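Local coordinates for mandelate racemase/muconate lactonizing enzyme-like protein (Roseovarius sp. TM1035, PDB 3RCY), which is of unknown exact function but belongs to the enolase superfamily and probably catalyses a magnesium-dependent isomerase-type reaction, at residues Arg52-Asp57 with Ile92-Gly97; Glu69-Met74 with Gly97-Cys102; Leu73-Val78 with Thr264-Phe269. All blocks are in the same frame, centred on the assembly; numbering follows the deposited sequence.

Interaction 1: residues Arg52-Asp57 with Ile92-Gly97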
loop_
_atom_site.group_PDB
_atom_site.type_symbol
_atom_site.label_atom_id
_atom_site.label_comp_id
_atom_site.label_asym_id
_atom_site.label_seq_id
_atom_site.Cartn_x
_atom_site.Cartn_y
_atom_site.Cartn_z
ATOM N N ARG A 52 4.632 43.175 14.337
ATOM C CA ARG A 52 5.280 44.346 13.734
ATOM C C ARG A 52 6.778 44.124 13.531
ATOM O O ARG A 52 7.309 44.376 12.447
ATOM C CB ARG A 52 5.086 45.596 14.590
ATOM C CG ARG A 52 3.800 46.336 14.373
ATOM C CD ARG A 52 3.789 47.643 15.198
ATOM N NE ARG A 52 2.431 47.962 15.623
ATOM C CZ ARG A 52 1.578 48.707 14.925
ATOM N NH1 ARG A 52 1.940 49.239 13.758
ATOM N NH2 ARG A 52 0.361 48.932 15.409
ATOM N N ALA A 53 7.451 43.657 14.580
ATOM C CA ALA A 53 8.890 43.419 14.517
ATOM C C ALA A 53 9.217 42.338 13.480
ATOM O O ALA A 53 10.185 42.468 12.742
ATOM C CB ALA A 53 9.444 43.050 15.891
ATOM N N VAL A 54 8.392 41.291 13.417
ATOM C CA VAL A 54 8.599 40.198 12.453
ATOM C C VAL A 54 8.454 40.712 11.018
ATOM O O VAL A 54 9.315 40.451 10.163
ATOM C CB VAL A 54 7.625 39.011 12.712
ATOM C CG1 VAL A 54 7.647 37.992 11.547
ATOM C CG2 VAL A 54 7.963 38.323 14.038
ATOM N N ILE A 55 7.365 41.447 10.766
ATOM C CA ILE A 55 7.077 42.002 9.436
ATOM C C ILE A 55 8.196 42.943 8.976
ATOM O O ILE A 55 8.705 42.810 7.862
ATOM C CB ILE A 55 5.697 42.709 9.412
ATOM C CG1 ILE A 55 4.576 41.673 9.575
ATOM C CG2 ILE A 55 5.498 43.496 8.124
ATOM C CD1 ILE A 55 3.236 42.269 10.004
ATOM N N GLU A 56 8.592 43.866 9.851
ATOM C CA GLU A 56 9.687 44.795 9.560
ATOM C C GLU A 56 10.985 44.056 9.208
ATOM O O GLU A 56 11.679 44.435 8.264
ATOM C CB GLU A 56 9.905 45.778 10.732
ATOM C CG GLU A 56 8.829 46.864 10.836
ATOM C CD GLU A 56 8.919 47.696 12.118
ATOM O OE1 GLU A 56 9.808 47.420 12.958
ATOM O OE2 GLU A 56 8.097 48.629 12.288
ATOM N N ASP A 57 11.289 42.992 9.953
ATOM C CA ASP A 57 12.471 42.166 9.687
ATOM C C ASP A 57 12.404 41.521 8.301
ATOM O O ASP A 57 13.316 41.688 7.490
ATOM C CB ASP A 57 12.632 41.083 10.759
ATOM C CG ASP A 57 13.915 40.285 10.600
ATOM O OD1 ASP A 57 14.039 39.532 9.612
ATOM O OD2 ASP A 57 14.803 40.398 11.470
ATOM N N ILE A 92 6.071 33.413 7.392
ATOM C CA ILE A 92 5.343 33.343 6.118
ATOM C C ILE A 92 4.046 34.163 6.204
ATOM O O ILE A 92 3.612 34.758 5.210
ATOM C CB ILE A 92 5.104 31.875 5.666
ATOM C CG1 ILE A 92 6.442 31.156 5.402
ATOM C CG2 ILE A 92 4.219 31.806 4.436
ATOM C CD1 ILE A 92 7.295 31.745 4.256
ATOM N N GLY A 93 3.451 34.231 7.399
ATOM C CA GLY A 93 2.341 35.164 7.644
ATOM C C GLY A 93 2.754 36.595 7.337
ATOM O O GLY A 93 2.021 37.349 6.676
ATOM N N ALA A 94 3.940 36.969 7.817
ATOM C CA ALA A 94 4.522 38.274 7.516
ATOM C C ALA A 94 4.713 38.457 6.010
ATOM O O ALA A 94 4.202 39.423 5.426
ATOM C CB ALA A 94 5.845 38.470 8.271
ATOM N N PHE A 95 5.434 37.528 5.381
ATOM C CA PHE A 95 5.645 37.592 3.935
ATOM C C PHE A 95 4.348 37.716 3.127
ATOM O O PHE A 95 4.290 38.504 2.177
ATOM C CB PHE A 95 6.447 36.396 3.405
ATOM C CG PHE A 95 6.554 36.373 1.898
ATOM C CD1 PHE A 95 7.358 37.300 1.229
ATOM C CD2 PHE A 95 5.817 35.460 1.140
ATOM C CE1 PHE A 95 7.440 37.304 -0.171
ATOM C CE2 PHE A 95 5.900 35.461 -0.259
ATOM C CZ PHE A 95 6.715 36.389 -0.912
ATOM N N SER A 96 3.339 36.917 3.471
ATOM C CA SER A 96 2.107 36.834 2.664
ATOM C C SER A 96 1.429 38.192 2.462
ATOM O O SER A 96 1.031 38.543 1.343
ATOM C CB SER A 96 1.109 35.856 3.288
ATOM O OG SER A 96 1.666 34.562 3.446
ATOM N N GLY A 97 1.291 38.946 3.552
ATOM C CA GLY A 97 0.726 40.285 3.497
ATOM C C GLY A 97 1.538 41.210 2.612
ATOM O O GLY A 97 0.977 41.979 1.837
#
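Helix 48-63 packs on helix 89-110 in the N-terminal domain, with the methyl group of Ala94 set against Val54 and Ile55, consecutive on helix 48-63. Ala94 CB lies 3.7 Å from Ile55 CG1 and 3.8 Å from Val54 CG1, so one carbon meets both branched neighbours. The small side chain lets the backbones come close, with Ile55 CA 4.9 Å from Ala94 CA. Val54 offers the branch that stands anti to the backbone N (chi1 169°), whereas Ile55 uses the CG1 methylene of its longer arm. This is helix-helix packing within the α+β capping domain of the enolase superfamily, whose three-stranded antiparallel sheet takes up the rest of Ile55, which rests on Leu7 and Ile9 of strand 4-12 and on Ile25 and Val27 of strand 24-31. Val54 packs in addition on Val46 of the second subunit, so this side of helix 48-63 borders a subunit interface. One turn of helix 89-110 has an extra polar tie, since Ile92 O accepts both Ser96 N at 2.8 Å and Ser96 OG at 2.6 Å. The two donors come from opposite faces of the carbonyl plane, the hydroxyl lying 38° out of it. The same OG has a further, weak bond with Gly289 N.

Interaction 2: residues Glu69-Met74 with Gly97-Cys102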
loop_
_atom_site.group_PDB
_atom_site.type_symbol
_atom_site.label_atom_id
_atom_site.label_comp_id
_atom_site.label_asym_id
_atom_site.label_seq_id
_atom_site.Cartn_x
_atom_site.Cartn_y
_atom_site.Cartn_z
ATOM N N GLU A 69 8.316 42.470 -9.157
ATOM C CA GLU A 69 8.112 41.350 -10.089
ATOM C C GLU A 69 8.685 40.036 -9.547
ATOM O O GLU A 69 8.216 38.952 -9.906
ATOM C CB GLU A 69 8.778 41.636 -11.442
ATOM C CG GLU A 69 8.084 42.676 -12.305
ATOM C CD GLU A 69 8.860 42.988 -13.582
ATOM O OE1 GLU A 69 10.082 42.709 -13.627
ATOM O OE2 GLU A 69 8.248 43.516 -14.540
ATOM N N ASN A 70 9.698 40.128 -8.687
ATOM C CA ASN A 70 10.466 38.941 -8.300
ATOM C C ASN A 70 9.847 38.178 -7.138
ATOM O O ASN A 70 10.449 38.026 -6.070
ATOM C CB ASN A 70 11.936 39.297 -8.061
ATOM C CG ASN A 70 12.634 39.744 -9.341
ATOM O OD1 ASN A 70 12.212 39.390 -10.439
ATOM N ND2 ASN A 70 13.694 40.533 -9.202
ATOM N N ILE A 71 8.626 37.708 -7.381
ATOM C CA ILE A 71 7.779 37.059 -6.375
ATOM C C ILE A 71 8.297 35.661 -5.997
ATOM O O ILE A 71 8.258 35.279 -4.818
ATOM C CB ILE A 71 6.300 36.986 -6.881
ATOM C CG1 ILE A 71 5.746 38.393 -7.176
ATOM C CG2 ILE A 71 5.394 36.226 -5.909
ATOM C CD1 ILE A 71 5.362 39.208 -5.958
ATOM N N GLU A 72 8.779 34.907 -6.988
ATOM C CA GLU A 72 9.357 33.585 -6.737
ATOM C C GLU A 72 10.575 33.718 -5.830
ATOM O O GLU A 72 10.727 32.979 -4.854
ATOM C CB GLU A 72 9.787 32.895 -8.047
ATOM C CG GLU A 72 8.666 32.511 -8.991
ATOM C CD GLU A 72 8.135 31.089 -8.774
ATOM O OE1 GLU A 72 8.632 30.363 -7.879
ATOM O OE2 GLU A 72 7.206 30.705 -9.507
ATOM N N LEU A 73 11.440 34.669 -6.177
ATOM C CA LEU A 73 12.691 34.898 -5.461
ATOM C C LEU A 73 12.433 35.339 -4.023
ATOM O O LEU A 73 13.036 34.810 -3.090
ATOM C CB LEU A 73 13.555 35.930 -6.194
ATOM C CG LEU A 73 14.902 36.296 -5.535
ATOM C CD1 LEU A 73 15.800 35.078 -5.330
ATOM C CD2 LEU A 73 15.630 37.356 -6.350
ATOM N N MET A 74 11.538 36.303 -3.850
ATOM C CA MET A 74 11.252 36.820 -2.514
ATOM C C MET A 74 10.639 35.744 -1.621
ATOM O O MET A 74 10.995 35.647 -0.446
ATOM C CB MET A 74 10.391 38.085 -2.565
ATOM C CG MET A 74 11.165 39.271 -3.148
ATOM S SD MET A 74 10.317 40.840 -2.961
ATOM C CE MET A 74 9.133 40.719 -4.300
ATOM N N GLY A 97 1.291 38.946 3.552
ATOM C CA GLY A 97 0.726 40.285 3.497
ATOM C C GLY A 97 1.538 41.210 2.612
ATOM O O GLY A 97 0.977 41.979 1.837
ATOM N N LEU A 98 2.860 41.116 2.724
ATOM C CA LEU A 98 3.775 41.927 1.918
ATOM C C LEU A 98 3.688 41.540 0.431
ATOM O O LEU A 98 3.752 42.405 -0.450
ATOM C CB LEU A 98 5.206 41.777 2.440
ATOM C CG LEU A 98 5.432 42.202 3.906
ATOM C CD1 LEU A 98 6.748 41.652 4.463
ATOM C CD2 LEU A 98 5.378 43.720 4.054
ATOM N N GLU A 99 3.528 40.242 0.169
ATOM C CA GLU A 99 3.391 39.726 -1.204
ATOM C C GLU A 99 2.096 40.225 -1.862
ATOM O O GLU A 99 2.081 40.578 -3.049
ATOM C CB GLU A 99 3.470 38.186 -1.209
ATOM C CG GLU A 99 3.562 37.543 -2.597
ATOM C CD GLU A 99 2.232 37.019 -3.148
ATOM O OE1 GLU A 99 1.151 37.462 -2.684
ATOM O OE2 GLU A 99 2.267 36.170 -4.090
ATOM N N ILE A 100 1.014 40.263 -1.088
ATOM C CA ILE A 100 -0.260 40.796 -1.584
ATOM C C ILE A 100 -0.116 42.277 -1.977
ATOM O O ILE A 100 -0.632 42.700 -3.020
ATOM C CB ILE A 100 -1.414 40.587 -0.566
ATOM C CG1 ILE A 100 -1.756 39.091 -0.455
ATOM C CG2 ILE A 100 -2.664 41.385 -0.978
ATOM C CD1 ILE A 100 -2.520 38.701 0.833
ATOM N N ALA A 101 0.600 43.053 -1.154
ATOM C CA ALA A 101 0.906 44.454 -1.478
ATOM C C ALA A 101 1.730 44.577 -2.764
ATOM O O ALA A 101 1.544 45.525 -3.531
ATOM C CB ALA A 101 1.626 45.137 -0.306
ATOM N N CYS A 102 2.641 43.629 -2.996
ATOM C CA CYS A 102 3.423 43.595 -4.242
ATOM C C CYS A 102 2.519 43.425 -5.459
ATOM O O CYS A 102 2.722 44.093 -6.488
ATOM C CB CYS A 102 4.488 42.492 -4.220
ATOM S SG CYS A 102 5.841 42.761 -3.043
#
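Ile71 and Glu99 mark the nearest backbone approach of the two segments, their CA atoms 7.3 Å apart, a spacing bridged by side chains. Residues 97-102 are helical throughout; in 69-74 the helix starts at Ile71, directly after an inverse gamma turn centred on Asn70. Ile71 works with both branches: CD1 reaches Cys102 CB at 3.8 Å, while CG2 lies 3.6 Å from Glu99 OE2 and 4.0 Å from Glu99 CG. The side chains of Ile71 and Glu99 cross at about a right angle. A bend at chi2 (-98°) swings the carboxylate of Glu99 past the isoleucine methyl, and its buried oxygens are held from helix 290-302, OE1 by Ile291 N and OE2 by Trp292 N. Farther along, Met74 CE approaches Cys102 SG at 4.1 Å. An alanine in place of Ile71 would lose both methyl contacts and is likely to open a gap between the helices, leaving Cys102 CB and the Glu99 CG methylene without their partner. The contact is walled by helix 48-63, whose Met63 touches Met74 and Cys102, and by the antiparallel sheet, through Leu4 of strand 4-12 and Leu29 of strand 24-31, while helix 290-302 of the barrel domain closes the Glu99 side.

Interaction 3: residues Leu73-Val78 with Thr264-Phe269. With RIB (alpha-D-ribofuranose), chain L; RIB (alpha-D-ribofuranose), chain M.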
loop_
_atom_site.group_PDB
_atom_site.type_symbol
_atom_site.label_atom_id
_atom_site.label_comp_id
_atom_site.label_asym_id
_atom_site.label_seq_id
_atom_site.Cartn_x
_atom_site.Cartn_y
_atom_site.Cartn_z
ATOM N N LEU A 73 11.440 34.669 -6.177
ATOM C CA LEU A 73 12.691 34.898 -5.461
ATOM C C LEU A 73 12.433 35.339 -4.023
ATOM O O LEU A 73 13.036 34.810 -3.090
ATOM C CB LEU A 73 13.555 35.930 -6.194
ATOM C CG LEU A 73 14.902 36.296 -5.535
ATOM C CD1 LEU A 73 15.800 35.078 -5.330
ATOM C CD2 LEU A 73 15.630 37.356 -6.350
ATOM N N MET A 74 11.538 36.303 -3.850
ATOM C CA MET A 74 11.252 36.820 -2.514
ATOM C C MET A 74 10.639 35.744 -1.621
ATOM O O MET A 74 10.995 35.647 -0.446
ATOM C CB MET A 74 10.391 38.085 -2.565
ATOM C CG MET A 74 11.165 39.271 -3.148
ATOM S SD MET A 74 10.317 40.840 -2.961
ATOM C CE MET A 74 9.133 40.719 -4.300
ATOM N N PHE A 75 9.761 34.911 -2.184
ATOM C CA PHE A 75 9.268 33.761 -1.434
ATOM C C PHE A 75 10.417 32.845 -0.981
ATOM O O PHE A 75 10.508 32.515 0.206
ATOM C CB PHE A 75 8.196 32.959 -2.188
ATOM C CG PHE A 75 7.733 31.734 -1.429
ATOM C CD1 PHE A 75 6.725 31.833 -0.472
ATOM C CD2 PHE A 75 8.341 30.495 -1.643
ATOM C CE1 PHE A 75 6.318 30.705 0.256
ATOM C CE2 PHE A 75 7.945 29.372 -0.932
ATOM C CZ PHE A 75 6.930 29.472 0.017
ATOM N N ARG A 76 11.297 32.465 -1.905
ATOM C CA ARG A 76 12.428 31.593 -1.562
ATOM C C ARG A 76 13.307 32.173 -0.453
ATOM O O ARG A 76 13.759 31.440 0.422
ATOM C CB ARG A 76 13.305 31.267 -2.779
ATOM C CG ARG A 76 12.649 30.415 -3.897
ATOM C CD ARG A 76 11.935 29.158 -3.379
ATOM N NE ARG A 76 12.798 28.303 -2.559
ATOM C CZ ARG A 76 12.449 27.106 -2.094
ATOM N NH1 ARG A 76 11.242 26.602 -2.373
ATOM N NH2 ARG A 76 13.309 26.412 -1.343
ATOM N N ARG A 77 13.570 33.477 -0.516
ATOM C CA ARG A 77 14.376 34.152 0.495
ATOM C C ARG A 77 13.760 34.022 1.884
ATOM O O ARG A 77 14.445 33.648 2.825
ATOM C CB ARG A 77 14.529 35.634 0.161
ATOM C CG ARG A 77 15.502 35.949 -0.941
ATOM C CD ARG A 77 15.479 37.445 -1.206
ATOM N NE ARG A 77 16.421 37.849 -2.238
ATOM C CZ ARG A 77 16.337 38.986 -2.930
ATOM N NH1 ARG A 77 15.336 39.837 -2.716
ATOM N NH2 ARG A 77 17.247 39.264 -3.856
ATOM N N VAL A 78 12.472 34.342 2.008
ATOM C CA VAL A 78 11.803 34.309 3.312
ATOM C C VAL A 78 11.627 32.863 3.789
ATOM O O VAL A 78 11.888 32.549 4.946
ATOM C CB VAL A 78 10.430 35.047 3.297
ATOM C CG1 VAL A 78 9.799 35.033 4.679
ATOM C CG2 VAL A 78 10.611 36.482 2.818
ATOM N N THR A 264 0.077 26.359 5.797
ATOM C CA THR A 264 0.880 27.344 5.104
ATOM C C THR A 264 1.853 26.752 4.095
ATOM O O THR A 264 2.560 25.781 4.394
ATOM C CB THR A 264 1.623 28.277 6.099
ATOM O OG1 THR A 264 2.318 29.285 5.365
ATOM C CG2 THR A 264 2.606 27.499 6.970
ATOM N N THR A 265 1.905 27.402 2.929
ATOM C CA THR A 265 2.724 27.023 1.755
ATOM C C THR A 265 2.279 25.719 1.106
ATOM O O THR A 265 1.617 24.883 1.730
ATOM C CB THR A 265 4.268 26.918 2.011
ATOM O OG1 THR A 265 4.578 25.629 2.553
ATOM C CG2 THR A 265 4.816 28.043 2.920
ATOM N N LYS A 266 2.675 25.548 -0.156
ATOM C CA LYS A 266 2.421 24.321 -0.899
ATOM C C LYS A 266 3.033 23.083 -0.233
ATOM O O LYS A 266 2.540 21.979 -0.434
ATOM C CB LYS A 266 2.927 24.455 -2.347
ATOM C CG LYS A 266 4.444 24.635 -2.482
ATOM C CD LYS A 266 4.803 25.247 -3.835
ATOM C CE LYS A 266 6.265 25.717 -3.881
ATOM N NZ LYS A 266 6.591 26.822 -2.911
ATOM N N ALA A 267 4.098 23.262 0.555
ATOM C CA ALA A 267 4.706 22.127 1.279
ATOM C C ALA A 267 3.728 21.465 2.254
ATOM O O ALA A 267 3.895 20.301 2.601
ATOM C CB ALA A 267 5.989 22.556 2.015
ATOM N N GLU A 268 2.713 22.209 2.695
ATOM C CA GLU A 268 1.691 21.659 3.593
ATOM C C GLU A 268 0.417 21.271 2.862
ATOM O O GLU A 268 -0.243 20.309 3.242
ATOM C CB GLU A 268 1.383 22.637 4.734
ATOM C CG GLU A 268 2.520 22.693 5.744
ATOM C CD GLU A 268 2.257 23.601 6.945
ATOM O OE1 GLU A 268 1.141 24.146 7.102
ATOM O OE2 GLU A 268 3.197 23.760 7.750
ATOM N N PHE A 269 0.069 22.015 1.811
ATOM C CA PHE A 269 -1.139 21.690 1.053
ATOM C C PHE A 269 -0.977 20.442 0.190
ATOM O O PHE A 269 -1.925 19.672 0.027
ATOM C CB PHE A 269 -1.615 22.881 0.228
ATOM C CG PHE A 269 -2.368 23.892 1.035
ATOM C CD1 PHE A 269 -3.706 23.678 1.368
ATOM C CD2 PHE A 269 -1.729 25.036 1.511
ATOM C CE1 PHE A 269 -4.404 24.606 2.157
ATOM C CE2 PHE A 269 -2.413 25.973 2.289
ATOM C CZ PHE A 269 -3.758 25.753 2.615
HETATM O O5 RIB L . 5.926 20.400 4.590
HETATM C C5 RIB L . 5.270 19.430 5.413
HETATM C C4 RIB L . 5.802 19.574 6.827
HETATM O O4 RIB L . 6.593 18.432 7.148
HETATM C C3 RIB L . 6.696 20.795 6.920
HETATM O O3 RIB L . 6.095 21.758 7.805
HETATM C C2 RIB L . 8.052 20.272 7.372
HETATM O O2 RIB L . 8.525 20.958 8.525
HETATM C C1 RIB L . 7.843 18.809 7.725
HETATM O O1 RIB L . 8.901 17.964 7.234
HETATM O O5 RIB M . 2.947 18.295 11.568
HETATM C C5 RIB M . 2.719 18.051 10.177
HETATM C C4 RIB M . 2.228 19.343 9.549
HETATM O O4 RIB M . 1.378 19.063 8.439
HETATM C C3 RIB M . 1.381 20.137 10.520
HETATM O O3 RIB M . 2.161 21.155 11.120
HETATM C C2 RIB M . 0.316 20.780 9.680
HETATM O O2 RIB M . 0.678 22.128 9.400
HETATM C C1 RIB M . 0.285 19.984 8.391
HETATM O O1 RIB M . -0.965 19.291 8.281
HETATM O O HOH W 1 8.968 27.832 -4.043
#
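Lys266 meets Phe75 with its ammonium group and not with its aliphatic chain: NZ lies 3.5 Å from Phe75 CE2, oblique to the ring. The contact joins helix 71-80 of the capping domain to the loop and helix that follow strand 257-259 of the modified TIM barrel characteristic of the enolase superfamily; the same loop carries Glu261, a magnesium ligand. Phe75 CG stands anti to the backbone N (chi1 178°), which sends the ring out from its helix toward the barrel. At the ring edge, in its plane, sits the methyl of Thr265, with CG2 3.9 Å from Phe75 CZ. A bend at the end of the lysine chain (chi4 -63°) turns NZ toward a water that accepts from it at 2.8 Å and from Arg76 NH1 at 3.1 Å. This water bridges two like charges, Arg76 NH1 and Lys266 NZ being 4.7 Å apart; Glu293, in salt bridge with Lys266, probably offsets the local charge. Thr265 is the N-cap of helix 266-274: its OG1 donates to Thr264 O and accepts a weak bond from Ala267 N. Beyond the cap, Glu268 and Ala267 line the ribofuranose sites. Thr264 N holds Glu268 OE1 at 2.8 Å from above the carboxylate plane, and OE2 forms a salt bridge with Arg86 of the second subunit. The ribofuranose of chain M gives a weak O2 bond to Glu268 OE1, while that of chain L donates O5 to Ala267 O at 2.8 Å.

How the interactions relate
All three contacts are buried, and they lie on one side of the chain's centre. Interactions 1 and 2 share helix 89-110, which meets helix 48-63 in the first and helix 71-80 in the second; both stay inside the capping domain. Interaction 3 takes helix 71-80 onward to the barrel. Phe95 links them, its ring packing on Met74, Val78 and the backbone N of Phe75. The chemistry shifts along this path: purely aliphatic in interaction 1, aliphatic and sulfur beside a buried carboxylate in interaction 2, aromatic with charge, water and sugar nearby in interaction 3. Interactions 1 and 3 touch the second subunit, interactions 2 and 3 the third.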